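DNA photolyase (Agrobacterium tumefaciens, PDB 4U63) probably repairs UV-induced cyclobutane pyrimidine dimers in DNA with light, using a bound flavin (FAD) and a methenyltetrahydrofolate-type folate as antenna pigment. Local coordinates at residues W30-L35 with A127-L132; S147-H152 with F302-L307; D320-F325 with S414-I419; K382-F387 with A397-N402. All blocks are in the same frame, centred on the assembly; numbering follows the deposited sequence.

Contact 1 (W30-L35 with A127-L132)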
# COMPACT_ATOMS: atom_id res chain seq x y z
N TRP A 30 0.22 -18.66 -11.75
CA TRP A 30 0.84 -18.38 -10.46
C TRP A 30 0.43 -16.98 -9.98
O TRP A 30 0.84 -15.99 -10.57
CB TRP A 30 2.37 -18.52 -10.57
CG TRP A 30 3.12 -18.17 -9.31
CD1 TRP A 30 2.63 -18.16 -8.03
CD2 TRP A 30 4.49 -17.78 -9.22
NE1 TRP A 30 3.61 -17.78 -7.16
CE2 TRP A 30 4.77 -17.54 -7.86
CE3 TRP A 30 5.52 -17.60 -10.16
CZ2 TRP A 30 6.03 -17.13 -7.41
CZ3 TRP A 30 6.78 -17.18 -9.71
CH2 TRP A 30 7.02 -16.96 -8.34
N PHE A 31 -0.42 -16.95 -8.94
CA PHE A 31 -0.88 -15.72 -8.27
C PHE A 31 0.12 -15.25 -7.21
O PHE A 31 0.65 -16.06 -6.45
CB PHE A 31 -2.22 -15.95 -7.56
CG PHE A 31 -3.42 -15.98 -8.48
CD1 PHE A 31 -3.81 -17.16 -9.10
CD2 PHE A 31 -4.17 -14.84 -8.70
CE1 PHE A 31 -4.93 -17.19 -9.93
CE2 PHE A 31 -5.27 -14.85 -9.52
CZ PHE A 31 -5.66 -16.03 -10.14
N ARG A 32 0.34 -13.93 -7.16
CA ARG A 32 1.19 -13.30 -6.14
C ARG A 32 0.45 -12.09 -5.50
O ARG A 32 -0.31 -12.28 -4.55
CB ARG A 32 2.54 -12.91 -6.73
CG ARG A 32 3.42 -14.09 -7.18
CD ARG A 32 3.16 -14.52 -8.62
NE ARG A 32 3.53 -13.49 -9.58
CZ ARG A 32 4.78 -13.22 -9.95
NH1 ARG A 32 5.82 -13.91 -9.45
NH2 ARG A 32 5.01 -12.24 -10.83
N LYS A 33 0.63 -10.88 -6.01
CA LYS A 33 -0.14 -9.72 -5.51
C LYS A 33 -1.02 -9.24 -6.66
O LYS A 33 -0.94 -8.10 -7.13
CB LYS A 33 0.76 -8.62 -4.95
CG LYS A 33 1.53 -9.05 -3.70
CD LYS A 33 2.30 -7.91 -3.05
CE LYS A 33 2.82 -8.33 -1.68
NZ LYS A 33 3.73 -7.35 -1.03
N ASP A 34 -1.87 -10.16 -7.11
CA ASP A 34 -2.78 -9.94 -8.22
C ASP A 34 -4.02 -10.78 -7.96
O ASP A 34 -4.50 -11.49 -8.83
CB ASP A 34 -2.11 -10.36 -9.52
CG ASP A 34 -1.70 -11.85 -9.53
OD1 ASP A 34 -1.64 -12.47 -8.44
OD2 ASP A 34 -1.45 -12.40 -10.62
N LEU A 35 -4.54 -10.68 -6.75
CA LEU A 35 -5.56 -11.62 -6.28
C LEU A 35 -6.95 -11.19 -6.72
O LEU A 35 -7.77 -10.74 -5.93
CB LEU A 35 -5.47 -11.79 -4.76
CG LEU A 35 -4.06 -12.16 -4.26
CD1 LEU A 35 -4.07 -12.39 -2.75
CD2 LEU A 35 -3.51 -13.40 -4.97
N ALA A 127 13.33 -9.44 -10.38
CA ALA A 127 14.57 -10.21 -10.55
C ALA A 127 14.35 -11.70 -10.30
O ALA A 127 14.88 -12.54 -11.03
CB ALA A 127 15.66 -9.67 -9.62
N THR A 128 13.58 -12.02 -9.26
CA THR A 128 13.18 -13.41 -8.97
C THR A 128 12.47 -14.03 -10.18
O THR A 128 12.79 -15.13 -10.60
CB THR A 128 12.26 -13.45 -7.73
OG1 THR A 128 13.01 -13.05 -6.58
CG2 THR A 128 11.70 -14.84 -7.51
N ASP A 129 11.51 -13.29 -10.72
CA ASP A 129 10.77 -13.72 -11.91
C ASP A 129 11.67 -13.89 -13.13
O ASP A 129 11.55 -14.88 -13.85
CB ASP A 129 9.65 -12.74 -12.23
CG ASP A 129 8.59 -12.71 -11.16
OD1 ASP A 129 8.56 -13.62 -10.30
OD2 ASP A 129 7.78 -11.77 -11.17
N LYS A 130 12.56 -12.93 -13.37
CA LYS A 130 13.48 -13.03 -14.52
C LYS A 130 14.32 -14.31 -14.46
O LYS A 130 14.48 -15.01 -15.47
CB LYS A 130 14.38 -11.79 -14.61
CG LYS A 130 15.32 -11.78 -15.81
CD LYS A 130 16.10 -10.47 -15.92
CE LYS A 130 16.96 -10.44 -17.18
NZ LYS A 130 17.90 -9.28 -17.18
N ALA A 131 14.85 -14.61 -13.28
CA ALA A 131 15.72 -15.78 -13.11
C ALA A 131 14.94 -17.07 -13.29
O ALA A 131 15.39 -17.99 -13.97
CB ALA A 131 16.39 -15.75 -11.74
N LEU A 132 13.76 -17.12 -12.68
CA LEU A 132 12.91 -18.29 -12.75
C LEU A 132 12.46 -18.56 -14.17
O LEU A 132 12.48 -19.71 -14.63
CB LEU A 132 11.70 -18.09 -11.84
CG LEU A 132 10.69 -19.23 -11.78
CD1 LEU A 132 11.32 -20.52 -11.27
CD2 LEU A 132 9.54 -18.80 -10.91
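R32 and D129 meet head to head, joining the C-terminal end of strand 27-31, central in the parallel sheet of the Rossmann-like α/β domain, to helix 123-138. The grip is end-on and twofold. R32 NH1 donates to D129 OD1 at 2.9 Å in a nearly straight bond (170°), and R32 NH2 donates to D129 OD2 at 2.8 Å. Both oxygens lie close to the guanidinium plane, but the carboxylate is turned 33° against it. Arginine suits this place because it offers two parallel N-H groups to a buried carboxylate and still has donors to spare: R32 NH2 also reaches the backbone oxygen of N118. D129 has a second cationic partner in R120, so two arginines gather round one aspartate.

Beside the ion pair lies an apolar patch. The six-membered end of the W30 indole reaches the helix, with CZ3 3.4 Å from L132 CD2, and the indole also packs on L103 of helix 99-110. One indole face is covered by the aliphatic part of R32, whose CD stands 3.4 Å above the ring plane. The arginine chain, bent at chi2 and chi3, folds over the ring before turning outward to D129. Further back, D34 steadies the loop after the strand: its OD1 takes the backbone N of R32 at 2.8 Å, from above the carboxylate plane.

Contact 2 (S147-H152 with F302-L307)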
# COMPACT_ATOMS: atom_id res chain seq x y z
N SER A 147 1.26 -7.42 -18.12
CA SER A 147 1.05 -6.12 -17.50
C SER A 147 -0.28 -6.11 -16.75
O SER A 147 -1.12 -6.99 -16.95
CB SER A 147 1.04 -5.01 -18.55
OG SER A 147 -0.05 -5.15 -19.45
N GLY A 148 -0.46 -5.11 -15.90
CA GLY A 148 -1.69 -4.96 -15.12
C GLY A 148 -1.51 -4.21 -13.81
O GLY A 148 -2.38 -3.43 -13.43
N GLN A 149 -0.39 -4.43 -13.13
CA GLN A 149 -0.14 -3.81 -11.84
C GLN A 149 -0.04 -2.28 -11.95
O GLN A 149 -0.48 -1.57 -11.05
CB GLN A 149 1.14 -4.36 -11.20
CG GLN A 149 1.43 -3.80 -9.81
CD GLN A 149 2.75 -4.26 -9.23
OE1 GLN A 149 3.59 -4.77 -9.94
NE2 GLN A 149 2.93 -4.08 -7.93
N LEU A 150 0.55 -1.80 -13.05
CA LEU A 150 0.77 -0.39 -13.30
C LEU A 150 0.18 0.07 -14.63
O LEU A 150 0.13 -0.68 -15.60
CB LEU A 150 2.28 -0.10 -13.31
CG LEU A 150 3.09 -0.43 -12.06
CD1 LEU A 150 4.57 -0.20 -12.29
CD2 LEU A 150 2.60 0.38 -10.87
N LEU A 151 -0.23 1.33 -14.67
CA LEU A 151 -0.66 2.00 -15.89
C LEU A 151 0.48 2.21 -16.87
O LEU A 151 0.25 2.22 -18.09
CB LEU A 151 -1.26 3.36 -15.56
CG LEU A 151 -2.53 3.37 -14.71
CD1 LEU A 151 -2.90 4.79 -14.34
CD2 LEU A 151 -3.65 2.68 -15.46
N HIS A 152 1.69 2.38 -16.36
CA HIS A 152 2.87 2.63 -17.22
C HIS A 152 3.89 1.52 -17.04
O HIS A 152 3.82 0.74 -16.09
CB HIS A 152 3.47 4.01 -16.93
CG HIS A 152 4.53 4.02 -15.87
ND1 HIS A 152 4.23 3.86 -14.53
CD2 HIS A 152 5.87 4.17 -15.94
CE1 HIS A 152 5.34 3.90 -13.83
NE2 HIS A 152 6.35 4.09 -14.65
N PHE A 302 4.19 6.90 -9.93
CA PHE A 302 5.45 7.61 -9.80
C PHE A 302 6.34 6.95 -8.75
O PHE A 302 7.55 6.83 -8.95
CB PHE A 302 5.18 9.07 -9.45
CG PHE A 302 6.40 9.94 -9.47
CD1 PHE A 302 7.24 9.98 -10.59
CD2 PHE A 302 6.70 10.78 -8.38
CE1 PHE A 302 8.37 10.79 -10.60
CE2 PHE A 302 7.82 11.61 -8.41
CZ PHE A 302 8.66 11.61 -9.52
N CYS A 303 5.75 6.51 -7.64
CA CYS A 303 6.52 5.80 -6.61
C CYS A 303 7.18 4.54 -7.18
O CYS A 303 8.36 4.26 -6.90
CB CYS A 303 5.64 5.45 -5.41
SG CYS A 303 5.12 6.90 -4.45
N TYR A 304 6.44 3.79 -8.00
CA TYR A 304 6.99 2.61 -8.67
C TYR A 304 8.07 2.98 -9.70
O TYR A 304 9.05 2.25 -9.86
CB TYR A 304 5.88 1.75 -9.30
CG TYR A 304 5.29 0.77 -8.32
CD1 TYR A 304 5.85 -0.50 -8.15
CD2 TYR A 304 4.19 1.10 -7.53
CE1 TYR A 304 5.33 -1.40 -7.25
CE2 TYR A 304 3.67 0.20 -6.62
CZ TYR A 304 4.24 -1.05 -6.49
OH TYR A 304 3.76 -1.96 -5.60
N HIS A 305 7.89 4.11 -10.38
CA HIS A 305 8.92 4.62 -11.31
C HIS A 305 10.23 4.86 -10.59
O HIS A 305 11.31 4.46 -11.06
CB HIS A 305 8.42 5.91 -11.97
CG HIS A 305 9.18 6.28 -13.19
ND1 HIS A 305 8.98 5.68 -14.41
CD2 HIS A 305 10.15 7.20 -13.38
CE1 HIS A 305 9.79 6.20 -15.30
NE2 HIS A 305 10.51 7.13 -14.70
N LEU A 306 10.14 5.54 -9.45
CA LEU A 306 11.31 5.86 -8.64
C LEU A 306 11.97 4.60 -8.08
O LEU A 306 13.20 4.49 -8.08
CB LEU A 306 10.93 6.82 -7.50
CG LEU A 306 10.47 8.22 -7.91
CD1 LEU A 306 10.15 9.02 -6.67
CD2 LEU A 306 11.51 8.96 -8.75
N LEU A 307 11.17 3.65 -7.62
CA LEU A 307 11.71 2.37 -7.12
C LEU A 307 12.44 1.59 -8.22
O LEU A 307 13.52 1.03 -7.98
CB LEU A 307 10.60 1.51 -6.51
CG LEU A 307 11.06 0.18 -5.91
CD1 LEU A 307 11.98 0.40 -4.71
CD2 LEU A 307 9.86 -0.65 -5.52
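Q149 extends toward Y304 from the loop that follows the last strand of the α/β domain, and the loop docks here on helix 287-309 of the FAD-binding helical domain, making this an interdomain contact. In one of its two conformers, the chain is extended and NE2 lies 3.3 Å from Y304 OH at an angle too poor for a hydrogen bond. Q149 OE1 accepts instead from the backbone N of Y121, and Y304 OH bonds to D395. A long, flexible amide suits this partly exposed margin.

L150 comes next and is buried. Its branched end spreads against the root of the tyrosine, with CD1 3.8 Å from Y304 CB and CD2 3.7 Å from Y304 CG. The latter methyl makes an off-centre CH-pi contact, 4.1 Å from the ring centroid and 30° off the ring normal. Leucine fills this place with carbon that asks for no polar partner.

Past L151, whose backbone N bonds to E301, H152 returns to the helix. Its ring meets that of H305 rim to rim, the planes 43° apart. Histidine suits both positions because each ring has a nitrogen on either side of CE1: H152 ND1 pairs with E301 and H305 NE2 with the backbone N of Y165. The remaining nitrogens, H152 NE2 and H305 ND1, share a hydrogen bond of 3.1 Å, bent to 139°.

Contact 3 (D320-F325 with S414-I419)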
# COMPACT_ATOMS: atom_id res chain seq x y z
N ASP A 320 22.55 11.29 -1.21
CA ASP A 320 23.60 10.75 -0.33
C ASP A 320 24.24 11.80 0.59
O ASP A 320 25.01 11.43 1.47
CB ASP A 320 24.68 9.98 -1.13
CG ASP A 320 25.46 10.84 -2.11
OD1 ASP A 320 25.29 12.08 -2.12
OD2 ASP A 320 26.25 10.26 -2.88
N SER A 321 23.92 13.08 0.40
CA SER A 321 24.35 14.12 1.34
C SER A 321 23.80 13.87 2.74
O SER A 321 24.37 14.35 3.72
CB SER A 321 23.92 15.51 0.87
OG SER A 321 24.62 15.89 -0.30
N PHE A 322 22.69 13.13 2.84
CA PHE A 322 22.12 12.77 4.14
C PHE A 322 22.76 11.56 4.82
O PHE A 322 22.39 11.23 5.94
CB PHE A 322 20.61 12.54 4.02
CG PHE A 322 19.83 13.81 3.89
CD1 PHE A 322 19.69 14.66 4.99
CD2 PHE A 322 19.22 14.15 2.70
CE1 PHE A 322 18.96 15.83 4.88
CE2 PHE A 322 18.49 15.33 2.59
CZ PHE A 322 18.36 16.17 3.68
N ASP A 323 23.71 10.90 4.17
CA ASP A 323 24.29 9.67 4.71
C ASP A 323 24.95 9.88 6.06
O ASP A 323 24.88 9.00 6.93
CB ASP A 323 25.31 9.06 3.76
CG ASP A 323 24.68 8.39 2.57
OD1 ASP A 323 23.43 8.39 2.44
OD2 ASP A 323 25.44 7.85 1.75
N ALA A 324 25.57 11.03 6.24
CA ALA A 324 26.28 11.32 7.48
C ALA A 324 25.40 11.97 8.54
O ALA A 324 25.90 12.36 9.59
CB ALA A 324 27.49 12.20 7.19
N PHE A 325 24.09 12.09 8.29
CA PHE A 325 23.18 12.68 9.26
C PHE A 325 23.24 11.89 10.56
O PHE A 325 23.22 10.66 10.52
CB PHE A 325 21.75 12.70 8.71
CG PHE A 325 20.88 13.70 9.38
CD1 PHE A 325 20.24 13.40 10.57
CD2 PHE A 325 20.69 14.95 8.81
CE1 PHE A 325 19.43 14.34 11.19
CE2 PHE A 325 19.88 15.89 9.42
CZ PHE A 325 19.26 15.59 10.61
N SER A 414 10.04 18.11 0.44
CA SER A 414 10.07 19.36 1.15
C SER A 414 11.49 19.48 1.71
O SER A 414 12.03 18.49 2.22
CB SER A 414 9.05 19.34 2.29
OG SER A 414 9.06 20.56 3.01
N PRO A 415 12.11 20.67 1.62
CA PRO A 415 13.46 20.83 2.19
C PRO A 415 13.47 20.48 3.67
O PRO A 415 12.48 20.68 4.36
CB PRO A 415 13.76 22.32 1.98
CG PRO A 415 12.87 22.74 0.86
CD PRO A 415 11.63 21.92 1.00
N PHE A 416 14.58 19.93 4.15
CA PHE A 416 14.67 19.49 5.55
C PHE A 416 14.36 20.62 6.54
O PHE A 416 13.69 20.40 7.55
CB PHE A 416 16.05 18.92 5.87
CG PHE A 416 16.10 18.20 7.18
CD1 PHE A 416 15.78 16.85 7.25
CD2 PHE A 416 16.42 18.87 8.35
CE1 PHE A 416 15.81 16.18 8.46
CE2 PHE A 416 16.46 18.21 9.57
CZ PHE A 416 16.15 16.86 9.62
N PHE A 417 14.85 21.81 6.23
CA PHE A 417 14.67 22.99 7.09
C PHE A 417 13.23 23.49 7.23
O PHE A 417 12.96 24.29 8.12
CB PHE A 417 15.60 24.15 6.65
CG PHE A 417 15.38 24.63 5.23
CD1 PHE A 417 14.27 25.42 4.91
CD2 PHE A 417 16.29 24.33 4.23
CE1 PHE A 417 14.08 25.87 3.61
CE2 PHE A 417 16.11 24.78 2.93
CZ PHE A 417 14.99 25.56 2.62
N ARG A 418 12.32 23.04 6.36
CA ARG A 418 10.89 23.31 6.54
C ARG A 418 10.33 22.39 7.61
O ARG A 418 10.10 21.20 7.34
CB ARG A 418 10.11 23.10 5.25
CG ARG A 418 10.12 24.27 4.31
CD ARG A 418 9.06 24.07 3.24
NE ARG A 418 9.10 25.16 2.28
CZ ARG A 418 8.55 26.36 2.47
NH1 ARG A 418 7.88 26.65 3.59
NH2 ARG A 418 8.66 27.27 1.51
N ILE A 419 10.09 22.93 8.80
CA ILE A 419 9.59 22.16 9.95
C ILE A 419 8.38 22.86 10.53
O ILE A 419 8.52 23.89 11.20
CB ILE A 419 10.65 22.06 11.06
CG1 ILE A 419 11.95 21.48 10.53
CG2 ILE A 419 10.11 21.23 12.22
CD1 ILE A 419 13.10 21.63 11.49
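One face of the F416 ring carries F325: CE2 of F325 stands 3.8 Å above that plane, offset toward the rim. The two side chains come from opposite directions, and their rings meet obliquely, the planes 53° apart and the centroids 5.1 Å from each other. F322 approaches F416 less closely, its CE1 4.1 Å from F416 CD1, while CD2 of F325 lies at the F322 edge, in its plane. The motif is a pair of type I beta turns, F322 to F325 and P415 to R418, in two loops of the helical FAD-binding domain that join through an aromatic cluster.

Phenylalanine suits all three places, since a flat apolar ring can pack against its neighbours without needing a polar partner, and these three rings make the whole contact between the segments. The cluster reaches outward too: F416 meets the Y491 ring and makes a cation-pi contact with K374, and F325 packs on A490 and V494 of helix 480-495 and on W327.

The rings touch most closely where F325 CZ lies 3.5 Å from F416 CZ. Behind them the first turn is closed by F325 N donating to F322 O at 3.0 Å.

Contact 4 (K382-F387 with A397-N402). With FAD (flavin-adenine dinucleotide), chain C.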
# COMPACT_ATOMS: atom_id res chain seq x y z
N LYS A 382 13.34 3.56 10.45
CA LYS A 382 12.60 2.96 11.57
C LYS A 382 11.10 3.19 11.42
O LYS A 382 10.30 2.30 11.67
CB LYS A 382 13.11 3.49 12.91
CG LYS A 382 14.51 2.99 13.24
CD LYS A 382 15.12 3.74 14.41
CE LYS A 382 14.44 3.45 15.73
NZ LYS A 382 14.57 2.03 16.16
N GLY A 383 10.73 4.40 11.00
CA GLY A 383 9.32 4.71 10.72
C GLY A 383 8.78 3.88 9.56
O GLY A 383 7.67 3.36 9.60
N GLU A 384 9.58 3.79 8.50
CA GLU A 384 9.25 2.97 7.33
C GLU A 384 8.96 1.52 7.74
O GLU A 384 7.95 0.93 7.31
CB GLU A 384 10.41 3.04 6.32
CG GLU A 384 10.08 2.52 4.92
CD GLU A 384 10.25 1.01 4.74
OE1 GLU A 384 10.90 0.34 5.57
OE2 GLU A 384 9.72 0.49 3.74
N LYS A 385 9.83 0.95 8.58
CA LYS A 385 9.65 -0.42 9.07
C LYS A 385 8.40 -0.57 9.92
O LYS A 385 7.70 -1.56 9.80
CB LYS A 385 10.87 -0.90 9.85
CG LYS A 385 12.08 -1.14 8.98
CD LYS A 385 13.25 -1.76 9.74
CE LYS A 385 14.49 -1.88 8.86
NZ LYS A 385 14.96 -0.57 8.33
N TRP A 386 8.11 0.42 10.76
CA TRP A 386 6.89 0.37 11.59
C TRP A 386 5.65 0.35 10.69
O TRP A 386 4.75 -0.45 10.89
CB TRP A 386 6.81 1.56 12.56
CG TRP A 386 5.55 1.53 13.39
CD1 TRP A 386 4.44 2.32 13.24
CD2 TRP A 386 5.26 0.64 14.47
NE1 TRP A 386 3.48 1.98 14.17
CE2 TRP A 386 3.96 0.95 14.94
CE3 TRP A 386 5.96 -0.39 15.09
CZ2 TRP A 386 3.36 0.27 16.00
CZ3 TRP A 386 5.36 -1.07 16.16
CH2 TRP A 386 4.08 -0.73 16.60
N PHE A 387 5.64 1.23 9.68
CA PHE A 387 4.54 1.28 8.72
C PHE A 387 4.40 -0.04 7.96
O PHE A 387 3.30 -0.50 7.70
CB PHE A 387 4.74 2.43 7.72
CG PHE A 387 4.19 3.76 8.18
CD1 PHE A 387 4.06 4.09 9.54
CD2 PHE A 387 3.81 4.71 7.24
CE1 PHE A 387 3.57 5.32 9.93
CE2 PHE A 387 3.32 5.95 7.64
CZ PHE A 387 3.19 6.26 8.97
N ALA A 397 7.11 0.41 -2.92
CA ALA A 397 7.43 1.65 -3.61
C ALA A 397 6.86 2.85 -2.87
O ALA A 397 7.58 3.80 -2.58
CB ALA A 397 6.88 1.60 -5.01
N SER A 398 5.57 2.81 -2.54
CA SER A 398 4.92 4.01 -1.99
C SER A 398 5.35 4.35 -0.57
O SER A 398 5.50 5.52 -0.24
CB SER A 398 3.41 3.89 -2.05
OG SER A 398 2.99 3.69 -3.38
N ASN A 399 5.57 3.34 0.26
CA ASN A 399 6.02 3.58 1.62
C ASN A 399 7.41 4.23 1.61
O ASN A 399 7.59 5.34 2.13
CB ASN A 399 6.01 2.27 2.41
CG ASN A 399 6.07 2.48 3.91
OD1 ASN A 399 5.58 3.48 4.44
ND2 ASN A 399 6.69 1.53 4.61
N ALA A 400 8.37 3.57 0.98
CA ALA A 400 9.73 4.09 0.87
C ALA A 400 9.80 5.48 0.25
O ALA A 400 10.45 6.38 0.78
CB ALA A 400 10.60 3.13 0.06
N ALA A 401 9.11 5.66 -0.87
CA ALA A 401 9.14 6.95 -1.58
C ALA A 401 8.62 8.08 -0.70
O ALA A 401 9.23 9.14 -0.61
CB ALA A 401 8.32 6.88 -2.85
N ASN A 402 7.48 7.86 -0.05
CA ASN A 402 6.89 8.90 0.78
C ASN A 402 7.74 9.24 2.00
O ASN A 402 7.90 10.40 2.33
CB ASN A 402 5.44 8.56 1.16
CG ASN A 402 4.47 8.84 0.02
OD1 ASN A 402 4.07 9.98 -0.18
ND2 ASN A 402 4.11 7.81 -0.73
PA FAD C . -7.03 8.14 -2.14
O1A FAD C . -6.90 9.58 -1.75
O2A FAD C . -8.39 7.58 -2.40
O5B FAD C . -6.04 7.92 -3.39
C5B FAD C . -6.26 6.89 -4.36
C4B FAD C . -5.03 6.01 -4.53
O4B FAD C . -3.91 6.77 -4.97
C3B FAD C . -4.59 5.34 -3.26
O3B FAD C . -5.39 4.18 -2.94
C2B FAD C . -3.14 5.03 -3.56
O2B FAD C . -3.01 3.83 -4.33
C1B FAD C . -2.72 6.20 -4.40
N9A FAD C . -2.04 7.28 -3.64
C8A FAD C . -2.64 8.34 -3.08
N7A FAD C . -1.74 9.15 -2.49
C5A FAD C . -0.52 8.61 -2.69
C6A FAD C . 0.85 8.97 -2.32
N6A FAD C . 1.09 10.09 -1.61
N1A FAD C . 1.84 8.13 -2.71
C2A FAD C . 1.59 7.00 -3.41
N3A FAD C . 0.34 6.62 -3.78
C4A FAD C . -0.72 7.38 -3.45
N1 FAD C . 0.42 4.44 0.12
C2 FAD C . 0.36 3.11 -0.11
O2 FAD C . -0.44 2.72 -0.99
N3 FAD C . 1.12 2.23 0.58
C4 FAD C . 2.00 2.63 1.54
O4 FAD C . 2.72 1.80 2.16
C4X FAD C . 2.11 4.07 1.85
N5 FAD C . 2.94 4.56 2.81
C5X FAD C . 3.02 5.90 3.04
C6 FAD C . 3.88 6.42 4.00
C7 FAD C . 3.96 7.79 4.26
C7M FAD C . 4.91 8.32 5.31
C8 FAD C . 3.11 8.73 3.50
C8M FAD C . 3.15 10.22 3.73
C9 FAD C . 2.25 8.23 2.56
C9A FAD C . 2.16 6.86 2.28
N10 FAD C . 1.26 6.35 1.30
C10 FAD C . 1.23 4.97 1.06
C1' FAD C . 0.43 7.23 0.46
C2' FAD C . -0.97 7.60 0.89
O2' FAD C . -0.93 8.15 2.22
C3' FAD C . -1.92 6.42 0.81
O3' FAD C . -1.91 5.84 -0.49
C4' FAD C . -3.34 6.90 1.15
O4' FAD C . -3.39 7.27 2.52
C5' FAD C . -4.33 5.79 0.86
O5' FAD C . -5.67 6.18 1.17
P FAD C . -6.77 6.15 -0.01
O1P FAD C . -8.09 6.52 0.58
O2P FAD C . -6.72 4.83 -0.72
O3P FAD C . -6.24 7.30 -0.99
O HOH W 1 8.72 0.46 1.19
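N399 reaches from helix 398-407 between helix 380-390 and the flavin, and each of its side-chain atoms has a neighbour. CB lies 3.3 Å from FAD O4, and CG 3.8 Å from the same oxygen. With CG anti to the backbone N (chi1 -164°), the amide is carried past the flavin edge toward E384 and F387. OD1 comes 3.3 Å from FAD N5 and meets the edge of the F387 ring, 3.5 Å from CD2, the ring and amide being almost coplanar. ND2 turns the other way: it donates to the backbone oxygen of E384 at 3.0 Å, with an N-H...O angle of 142° and the acceptor near the amide plane. This bond fixes the rotation of the amide and so which end faces the flavin. A second, weak bond runs from ND2 to E384 OE2, and that carboxylate, modelled in two conformers, also has R388 as partner. Asparagine suits the place because it offers both a donor and an acceptor; in CPD photolyases an asparagine by N5 is thought to tune the flavin.

One turn on, N402 holds the adenine of the folded FAD: ND2 donates to N1A at 3.0 Å, and OD1 accepts from N6A at 3.3 Å. Small A400 lets the helices approach beside E384.

The short helical segments run nearly antiparallel, at 153° and 9.9 Å apart at their closest. Helix 287-309 packs on A397 and A401, while F387 leans on L354 of helix 345-357 and edge-to-face on W403.

All four contacts are largely buried, but contact 3 lies farthest out, about 25 Å from the chain centre, and contact 4 nearest that centre, at about 10 Å. Contact 1 belongs to the α/β domain and contacts 3 and 4 to the FAD-binding domain; contact 2 bridges the two. Contacts 2 and 4 touch directly through helix 287-309. Chemistry follows place: an ion pair beside an indole between strand and helix, histidines and a leucine at the domain interface, purely aromatic packing between outer loops, and amide hydrogen bonding at the cofactor. Along the chain, contact 4 is nested within the loop closed by contact 3.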